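Local coordinates for putative acyl-[acyl-carrier-protein] desaturase DesA2 (Mycobacterium tuberculosis, PDB 1ZA0) that is a putative fatty acid desaturase that may introduce double bonds into acyl chains on acyl carrier protein at a two-iron centre during mycobacterial fatty acid biosynthesis, at residues E210-I215 with P267-F272; E150-M155 with A197-H202; R63-A68 with R167-Q172. All coordinates share one frame; numbering follows the deposited sequence.

Contact 1 (E210-I215 with P267-F272); sequences ETIAAI and PSLKQF
L269 spreads its forked end over I215, with both leucine methyls near one isoleucine branch: I215 CG2 is nearly equidistant from them, 4.0 Å from L269 CD2 and 4.2 Å from L269 CD1. The two side chains cross at about a right angle. I212, one turn earlier on the same helix, touches the same leucine more loosely. Its carbonyl oxygen O is 4.1 Å from L269 CD2, and its branch methyl CG2 is 4.3 Å from L269 CD1. With CG2 anti to the backbone N (chi1 -67° in I212, -66° in I215), it is the short branch of each isoleucine that comes nearest the tail. I212 CG2 also approaches S268 OG at 3.8 Å, a van der Waals neighbour at the more exposed border.

Within the tail, F272 N donates to L269 O at 3.0 Å, closing a short turn that begins at the leucine. The case illustrates how a C-terminal loop can lie on a helix mainly through apolar side chains, L269 giving most of the loop's share of the contact between these segments, without polar bonds between them. L269 further touches A216 of helix 208-221 and L263 of the preceding loop, while F272 lies on A219 and A220. Behind this surface, helix 208-221 is itself backed by L204 of helix 176-206, which I212 touches, and by V153 of helix 148-172, which I215 touches.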
loop_
_atom_site.group_PDB
_atom_site.type_symbol
_atom_site.label_atom_id
_atom_site.label_comp_id
_atom_site.label_asym_id
_atom_site.label_seq_id
_atom_site.Cartn_x
_atom_site.Cartn_y
_atom_site.Cartn_z
ATOM N N GLU A 210 -13.555 -12.368 18.981
ATOM C CA GLU A 210 -13.458 -12.617 17.549
ATOM C C GLU A 210 -12.349 -11.730 16.946
ATOM O O GLU A 210 -11.440 -12.235 16.279
ATOM C CB GLU A 210 -14.813 -12.288 16.887
ATOM C CG GLU A 210 -15.065 -13.001 15.572
ATOM C CD GLU A 210 -16.240 -12.429 14.821
ATOM O OE1 GLU A 210 -16.260 -12.562 13.570
ATOM O OE2 GLU A 210 -17.141 -11.809 15.468
ATOM N N THR A 211 -12.439 -10.422 17.230
ATOM C CA THR A 211 -11.503 -9.425 16.708
ATOM C C THR A 211 -10.083 -9.688 17.202
ATOM O O THR A 211 -9.151 -9.748 16.423
ATOM C CB THR A 211 -12.037 -8.021 17.005
ATOM O OG1 THR A 211 -13.381 -7.911 16.487
ATOM C CG2 THR A 211 -11.263 -6.945 16.208
ATOM N N ILE A 212 -9.935 -9.985 18.483
ATOM C CA ILE A 212 -8.653 -10.337 19.048
ATOM C C ILE A 212 -8.048 -11.575 18.381
ATOM O O ILE A 212 -6.840 -11.575 18.061
ATOM C CB ILE A 212 -8.710 -10.453 20.620
ATOM C CG1 ILE A 212 -8.972 -9.061 21.230
ATOM C CG2 ILE A 212 -7.419 -11.018 21.195
ATOM C CD1 ILE A 212 -9.189 -9.016 22.749
ATOM N N ALA A 213 -8.864 -12.602 18.176
ATOM C CA ALA A 213 -8.400 -13.811 17.519
ATOM C C ALA A 213 -7.960 -13.529 16.093
ATOM O O ALA A 213 -7.001 -14.085 15.660
ATOM C CB ALA A 213 -9.516 -14.890 17.505
ATOM N N ALA A 214 -8.711 -12.695 15.393
ATOM C CA ALA A 214 -8.349 -12.290 14.052
ATOM C C ALA A 214 -7.005 -11.531 14.067
ATOM O O ALA A 214 -6.146 -11.793 13.244
ATOM C CB ALA A 214 -9.447 -11.500 13.434
ATOM N N ILE A 215 -6.782 -10.669 15.049
ATOM C CA ILE A 215 -5.552 -9.904 15.107
ATOM C C ILE A 215 -4.393 -10.823 15.394
ATOM O O ILE A 215 -3.303 -10.702 14.776
ATOM C CB ILE A 215 -5.667 -8.746 16.157
ATOM C CG1 ILE A 215 -6.708 -7.725 15.707
ATOM C CG2 ILE A 215 -4.281 -8.122 16.385
ATOM C CD1 ILE A 215 -7.163 -6.733 16.798
ATOM N N PRO A 267 -3.086 -10.802 26.658
ATOM C CA PRO A 267 -2.255 -12.014 26.802
ATOM C C PRO A 267 -1.878 -12.746 25.489
ATOM O O PRO A 267 -0.717 -13.032 25.301
ATOM C CB PRO A 267 -3.097 -12.933 27.736
ATOM C CG PRO A 267 -3.983 -12.003 28.515
ATOM C CD PRO A 267 -4.247 -10.819 27.577
ATOM N N SER A 268 -2.820 -13.024 24.615
ATOM C CA SER A 268 -2.540 -13.761 23.360
ATOM C C SER A 268 -1.820 -12.960 22.238
ATOM O O SER A 268 -1.640 -13.456 21.110
ATOM C CB SER A 268 -3.846 -14.292 22.799
ATOM O OG SER A 268 -4.558 -13.264 22.132
ATOM N N LEU A 269 -1.443 -11.715 22.530
ATOM C CA LEU A 269 -0.795 -10.833 21.548
ATOM C C LEU A 269 0.522 -10.257 22.045
ATOM O O LEU A 269 1.210 -9.615 21.279
ATOM C CB LEU A 269 -1.714 -9.648 21.197
ATOM C CG LEU A 269 -3.109 -9.937 20.631
ATOM C CD1 LEU A 269 -3.899 -8.639 20.533
ATOM C CD2 LEU A 269 -3.032 -10.657 19.279
ATOM N N LYS A 270 0.856 -10.447 23.336
ATOM C CA LYS A 270 2.062 -9.840 23.926
ATOM C C LYS A 270 3.329 -10.398 23.253
ATOM O O LYS A 270 4.372 -9.763 23.272
ATOM C CB LYS A 270 2.095 -10.008 25.490
ATOM N N GLN A 271 3.213 -11.577 22.673
ATOM C CA GLN A 271 4.307 -12.206 21.920
ATOM C C GLN A 271 4.643 -11.537 20.581
ATOM O O GLN A 271 5.716 -11.807 20.017
ATOM C CB GLN A 271 3.960 -13.657 21.632
ATOM C CG GLN A 271 2.757 -13.822 20.742
ATOM C CD GLN A 271 2.520 -15.251 20.321
ATOM O OE1 GLN A 271 3.452 -15.934 19.913
ATOM N NE2 GLN A 271 1.270 -15.697 20.396
ATOM N N PHE A 272 3.732 -10.679 20.088
ATOM C CA PHE A 272 3.966 -9.855 18.888
ATOM C C PHE A 272 4.333 -8.432 19.210
ATOM O O PHE A 272 4.453 -7.642 18.287
ATOM C CB PHE A 272 2.728 -9.830 18.024
ATOM C CG PHE A 272 2.192 -11.181 17.717
ATOM C CD1 PHE A 272 2.873 -12.032 16.835
ATOM C CD2 PHE A 272 1.028 -11.631 18.322
ATOM C CE1 PHE A 272 2.374 -13.314 16.549
ATOM C CE2 PHE A 272 0.512 -12.889 18.050
ATOM C CZ PHE A 272 1.198 -13.743 17.149
#

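Contact 2 (E150-M155 with A197-H202); sequences ETLVYM and ANLVTH
The flat group at this interface is the peptide linking L152 to V153, and V200 places a methyl over one of its faces. V200 CG2 is 3.5 Å from L152 O and 3.8 Å from V153 N, standing above the plane between the two residues rather than at its rim. The valine torsion accounts for that position: with CG1 anti to the backbone N (chi1 170°), CG2 is left beside that N and is the branch that reaches the facing main chain. The same methyl is 3.9 Å from L152 CB, while V153 CG2 comes within 4.1 Å of it; the V153 and V200 side chains cross at about a right angle. V200 thus packs between its two neighbours across the interface, touching backbone and side chain alike.

To one side of this valine, the leucines meet through their ends, L152 CD2 lying 3.8 Å from L199 CD1. The helical segments run roughly antiparallel, at 140° between their directions, and their axes approach to 8.7 Å, close enough for a branched residue to rest directly on the opposing main chain. W96 of helix 95-121 touches both leucines, L14 of helix 9-27 adds to L152, and W261, whose NE1 donates to A197 O, packs on V200, so further large side chains pack around the leucines and the valine. The side chain of L152 is about 13 Å from the bound manganese ion, which E159 and H192, farther along these same two helices, help to bind.

Every residue that touches here is buried and every side chain is hydrocarbon. With no directional bond between the two segments, the interface rests on shape and on the exclusion of water.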
loop_
_atom_site.group_PDB
_atom_site.type_symbol
_atom_site.label_atom_id
_atom_site.label_comp_id
_atom_site.label_asym_id
_atom_site.label_seq_id
_atom_site.Cartn_x
_atom_site.Cartn_y
_atom_site.Cartn_z
ATOM N N GLU A 150 -12.076 -10.729 10.119
ATOM C CA GLU A 150 -10.800 -11.133 9.568
ATOM C C GLU A 150 -10.341 -10.255 8.391
ATOM O O GLU A 150 -9.161 -9.933 8.301
ATOM C CB GLU A 150 -10.840 -12.593 9.142
ATOM C CG GLU A 150 -10.517 -13.554 10.274
ATOM C CD GLU A 150 -10.809 -15.039 9.939
ATOM O OE1 GLU A 150 -11.365 -15.341 8.873
ATOM O OE2 GLU A 150 -10.485 -15.891 10.773
ATOM N N THR A 151 -11.288 -9.811 7.589
ATOM C CA THR A 151 -11.027 -9.047 6.402
ATOM C C THR A 151 -10.646 -7.610 6.813
ATOM O O THR A 151 -9.722 -7.015 6.209
ATOM C CB THR A 151 -12.280 -9.055 5.457
ATOM O OG1 THR A 151 -12.471 -10.366 4.880
ATOM C CG2 THR A 151 -12.087 -8.191 4.248
ATOM N N LEU A 152 -11.383 -7.040 7.797
ATOM C CA LEU A 152 -11.123 -5.673 8.209
ATOM C C LEU A 152 -9.790 -5.614 8.912
ATOM O O LEU A 152 -9.067 -4.647 8.746
ATOM C CB LEU A 152 -12.253 -5.084 9.072
ATOM C CG LEU A 152 -13.619 -4.935 8.413
ATOM C CD1 LEU A 152 -14.771 -4.624 9.503
ATOM C CD2 LEU A 152 -13.583 -3.862 7.331
ATOM N N VAL A 153 -9.463 -6.642 9.695
ATOM C CA VAL A 153 -8.212 -6.709 10.418
ATOM C C VAL A 153 -7.034 -6.812 9.399
ATOM O O VAL A 153 -6.077 -6.102 9.528
ATOM C CB VAL A 153 -8.191 -7.898 11.361
ATOM C CG1 VAL A 153 -6.773 -8.183 11.894
ATOM C CG2 VAL A 153 -9.222 -7.637 12.556
ATOM N N TYR A 154 -7.170 -7.713 8.425
ATOM C CA TYR A 154 -6.187 -7.871 7.369
ATOM C C TYR A 154 -5.920 -6.527 6.664
ATOM O O TYR A 154 -4.780 -6.161 6.510
ATOM C CB TYR A 154 -6.632 -8.927 6.350
ATOM C CG TYR A 154 -5.708 -9.004 5.161
ATOM C CD1 TYR A 154 -4.474 -9.705 5.234
ATOM C CD2 TYR A 154 -5.998 -8.315 4.015
ATOM C CE1 TYR A 154 -3.597 -9.735 4.102
ATOM C CE2 TYR A 154 -5.140 -8.353 2.914
ATOM C CZ TYR A 154 -3.960 -9.045 2.975
ATOM O OH TYR A 154 -3.154 -9.034 1.852
ATOM N N MET A 155 -6.966 -5.832 6.234
ATOM C CA MET A 155 -6.828 -4.587 5.556
ATOM C C MET A 155 -6.166 -3.500 6.417
ATOM O O MET A 155 -5.367 -2.715 5.892
ATOM C CB MET A 155 -8.161 -4.087 5.060
ATOM C CG MET A 155 -8.757 -4.898 3.930
ATOM S SD MET A 155 -7.665 -5.100 2.507
ATOM C CE MET A 155 -7.560 -3.319 2.016
ATOM N N ALA A 197 -8.692 0.809 10.246
ATOM C CA ALA A 197 -8.381 0.586 11.654
ATOM C C ALA A 197 -9.531 1.091 12.556
ATOM O O ALA A 197 -9.741 0.568 13.632
ATOM C CB ALA A 197 -7.087 1.276 12.024
ATOM N N ASN A 198 -10.207 2.161 12.157
ATOM C CA ASN A 198 -11.306 2.661 12.977
ATOM C C ASN A 198 -12.469 1.608 12.981
ATOM O O ASN A 198 -13.149 1.432 13.997
ATOM C CB ASN A 198 -11.777 4.053 12.471
ATOM C CG ASN A 198 -10.809 5.163 12.830
ATOM O OD1 ASN A 198 -9.937 4.945 13.712
ATOM N ND2 ASN A 198 -10.961 6.393 12.183
ATOM N N LEU A 199 -12.653 0.895 11.865
ATOM C CA LEU A 199 -13.712 -0.107 11.754
ATOM C C LEU A 199 -13.359 -1.241 12.669
ATOM O O LEU A 199 -14.229 -1.795 13.348
ATOM C CB LEU A 199 -13.914 -0.594 10.331
ATOM C CG LEU A 199 -14.339 0.399 9.287
ATOM C CD1 LEU A 199 -14.587 -0.214 7.887
ATOM C CD2 LEU A 199 -15.552 1.047 9.743
ATOM N N VAL A 200 -12.080 -1.573 12.734
ATOM C CA VAL A 200 -11.588 -2.614 13.589
ATOM C C VAL A 200 -11.761 -2.260 15.082
ATOM O O VAL A 200 -12.075 -3.138 15.928
ATOM C CB VAL A 200 -10.140 -2.969 13.317
ATOM C CG1 VAL A 200 -9.571 -3.893 14.370
ATOM C CG2 VAL A 200 -9.967 -3.624 11.928
ATOM N N THR A 201 -11.551 -1.000 15.404
ATOM C CA THR A 201 -11.836 -0.526 16.765
ATOM C C THR A 201 -13.314 -0.801 17.114
ATOM O O THR A 201 -13.548 -1.278 18.196
ATOM C CB THR A 201 -11.476 0.976 16.882
ATOM O OG1 THR A 201 -10.046 1.096 16.767
ATOM C CG2 THR A 201 -11.829 1.535 18.281
ATOM N N HIS A 202 -14.276 -0.458 16.245
ATOM C CA HIS A 202 -15.676 -0.755 16.517
ATOM C C HIS A 202 -15.937 -2.262 16.620
ATOM O O HIS A 202 -16.718 -2.671 17.468
ATOM C CB HIS A 202 -16.619 -0.040 15.559
ATOM C CG HIS A 202 -18.072 -0.112 15.967
ATOM N ND1 HIS A 202 -18.572 0.506 17.097
ATOM C CD2 HIS A 202 -19.131 -0.763 15.408
ATOM C CE1 HIS A 202 -19.869 0.251 17.215
ATOM N NE2 HIS A 202 -20.235 -0.525 16.210
#

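Contact 3 (R63-A68 with R167-Q172); sequences RTITDA and RNLAAQ
L169 provides the apolar core of this interface by pushing one methyl between two residues of the facing helix: its CD1 lies 3.6 Å from A68 CB and 3.7 Å from I65 CD1. The leucine extends from its helix with CG anti to the backbone N (chi1 176°), which carries the branch point across toward helix 63-77. A68, with only a CB to offer, accepts both leucine methyls, since L169 CD2 is 4.0 Å from A68 CB. I65 gets there differently. Its CB points along the interface, but a bend at the second torsion (chi2 -51°) brings CD1 in against the leucine, and the same methyl of I65 passes 4.0 Å from Q172 O.

The polar interactions gather at the margin and are indirect. A water molecule joins the two helices, lying 2.7 Å from T64 OG1 and donating to Q172 OE1 at 3.1 Å. The amide of Q172 is engaged at both ends, because NE2 also donates to A242 O in the chain beyond helix 233-241, which probably helps fix the rotation of the amide, with OE1 turned to the water. The principle illustrated is a hydrocarbon centre with one water-bridged polar link at its margin.

The segment axes come no closer than 10.7 Å and run roughly antiparallel, at 146°, a wide spacing that L169 spans to reach I65 and A68. L169 also packs on I182 of helix 176-206, and I65 on L178, so this small cluster joins three helices. Such layering of apolar side chains between long, roughly antiparallel helices is in keeping with the ferritin-like di-iron bundle of the type 2 fatty acid desaturases, in which helices 148-172 and 176-206 supply metal ligands.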
loop_
_atom_site.group_PDB
_atom_site.type_symbol
_atom_site.label_atom_id
_atom_site.label_comp_id
_atom_site.label_asym_id
_atom_site.label_seq_id
_atom_site.Cartn_x
_atom_site.Cartn_y
_atom_site.Cartn_z
ATOM N N ARG A 63 18.697 1.257 -8.221
ATOM C CA ARG A 63 17.906 0.062 -8.430
ATOM C C ARG A 63 17.029 -0.205 -7.211
ATOM O O ARG A 63 15.968 -0.786 -7.354
ATOM C CB ARG A 63 18.781 -1.180 -8.777
ATOM C CG ARG A 63 19.287 -1.148 -10.266
ATOM C CD ARG A 63 18.172 -0.836 -11.387
ATOM N NE ARG A 63 17.910 0.619 -11.566
ATOM C CZ ARG A 63 17.019 1.155 -12.400
ATOM N NH1 ARG A 63 16.934 2.477 -12.493
ATOM N NH2 ARG A 63 16.215 0.395 -13.167
ATOM N N THR A 64 17.439 0.221 -6.020
ATOM C CA THR A 64 16.567 0.013 -4.841
ATOM C C THR A 64 15.231 0.714 -5.014
ATOM O O THR A 64 14.190 0.151 -4.636
ATOM C CB THR A 64 17.175 0.491 -3.538
ATOM O OG1 THR A 64 17.593 1.868 -3.654
ATOM C CG2 THR A 64 18.463 -0.340 -3.202
ATOM N N ILE A 65 15.296 1.928 -5.554
ATOM C CA ILE A 65 14.149 2.775 -5.708
ATOM C C ILE A 65 13.202 2.183 -6.754
ATOM O O ILE A 65 11.975 2.092 -6.504
ATOM C CB ILE A 65 14.546 4.214 -6.057
ATOM C CG1 ILE A 65 15.381 4.855 -4.915
ATOM C CG2 ILE A 65 13.300 5.010 -6.408
ATOM C CD1 ILE A 65 14.773 4.747 -3.577
ATOM N N THR A 66 13.746 1.774 -7.908
ATOM C CA THR A 66 12.900 1.163 -8.966
ATOM C C THR A 66 12.358 -0.223 -8.600
ATOM O O THR A 66 11.228 -0.545 -8.932
ATOM C CB THR A 66 13.668 1.095 -10.354
ATOM O OG1 THR A 66 14.891 0.391 -10.206
ATOM C CG2 THR A 66 14.081 2.458 -10.811
ATOM N N ASP A 67 13.132 -1.043 -7.878
ATOM C CA ASP A 67 12.612 -2.287 -7.390
ATOM C C ASP A 67 11.400 -2.036 -6.488
ATOM O O ASP A 67 10.373 -2.715 -6.612
ATOM C CB ASP A 67 13.635 -3.060 -6.559
ATOM C CG ASP A 67 14.791 -3.676 -7.387
ATOM O OD1 ASP A 67 14.737 -3.678 -8.641
ATOM O OD2 ASP A 67 15.780 -4.175 -6.797
ATOM N N ALA A 68 11.543 -1.101 -5.544
ATOM C CA ALA A 68 10.442 -0.739 -4.618
ATOM C C ALA A 68 9.186 -0.292 -5.416
ATOM O O ALA A 68 8.050 -0.678 -5.085
ATOM C CB ALA A 68 10.879 0.317 -3.681
ATOM N N ARG A 167 6.201 5.656 2.998
ATOM C CA ARG A 167 6.902 6.649 3.777
ATOM C C ARG A 167 8.449 6.466 3.699
ATOM O O ARG A 167 9.182 7.459 3.452
ATOM C CB ARG A 167 6.424 6.658 5.240
ATOM C CG ARG A 167 7.145 7.747 6.046
ATOM N N ASN A 168 8.914 5.222 3.889
ATOM C CA ASN A 168 10.310 4.922 3.949
ATOM C C ASN A 168 10.883 5.133 2.564
ATOM O O ASN A 168 12.028 5.583 2.402
ATOM C CB ASN A 168 10.597 3.481 4.440
ATOM C CG ASN A 168 10.218 3.261 5.918
ATOM O OD1 ASN A 168 9.930 4.241 6.654
ATOM N ND2 ASN A 168 10.271 1.991 6.358
ATOM N N LEU A 169 10.134 4.752 1.550
ATOM C CA LEU A 169 10.598 4.943 0.183
ATOM C C LEU A 169 10.699 6.391 -0.223
ATOM O O LEU A 169 11.714 6.800 -0.758
ATOM C CB LEU A 169 9.689 4.175 -0.783
ATOM C CG LEU A 169 9.976 4.330 -2.260
ATOM C CD1 LEU A 169 11.323 3.809 -2.727
ATOM C CD2 LEU A 169 8.822 3.713 -3.094
ATOM N N ALA A 170 9.661 7.178 0.018
ATOM C CA ALA A 170 9.642 8.596 -0.310
ATOM C C ALA A 170 10.909 9.302 0.346
ATOM O O ALA A 170 11.608 10.046 -0.305
ATOM C CB ALA A 170 8.338 9.229 0.203
ATOM N N ALA A 171 11.233 8.926 1.582
ATOM C CA ALA A 171 12.278 9.546 2.336
ATOM C C ALA A 171 13.658 9.261 1.702
ATOM O O ALA A 171 14.565 9.964 2.006
ATOM C CB ALA A 171 12.247 9.097 3.762
ATOM N N GLN A 172 13.796 8.209 0.896
ATOM C CA GLN A 172 15.057 7.827 0.252
ATOM C C GLN A 172 15.178 8.280 -1.194
ATOM O O GLN A 172 16.239 8.072 -1.803
ATOM C CB GLN A 172 15.296 6.316 0.319
ATOM C CG GLN A 172 15.539 5.775 1.740
ATOM C CD GLN A 172 15.836 4.306 1.831
ATOM O OE1 GLN A 172 16.230 3.701 0.847
ATOM N NE2 GLN A 172 15.650 3.707 3.024
HETATM O O HOH W 1 17.908 3.778 -1.745
#

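Contacts 2 and 3 both draw on helix 148-172, but on opposite sides of the chain's centre, with their own centres 28 Å apart; the helix thus meets helix 176-206 near its start and helix 63-77 near its end. The touching side chains of contact 2 are all buried and hydrocarbon, one of them resting on main chain, whereas contact 3 adds a water bridge at its margin. The centre of contact 1 lies about 23 Å from that of the chain; its isoleucines and leucine are buried but S268 is exposed, and it fastens a terminal loop instead of pairing two helices. It is nevertheless continuous with contact 2, since I215 CG1 packs 3.8 Å from V153 CG1.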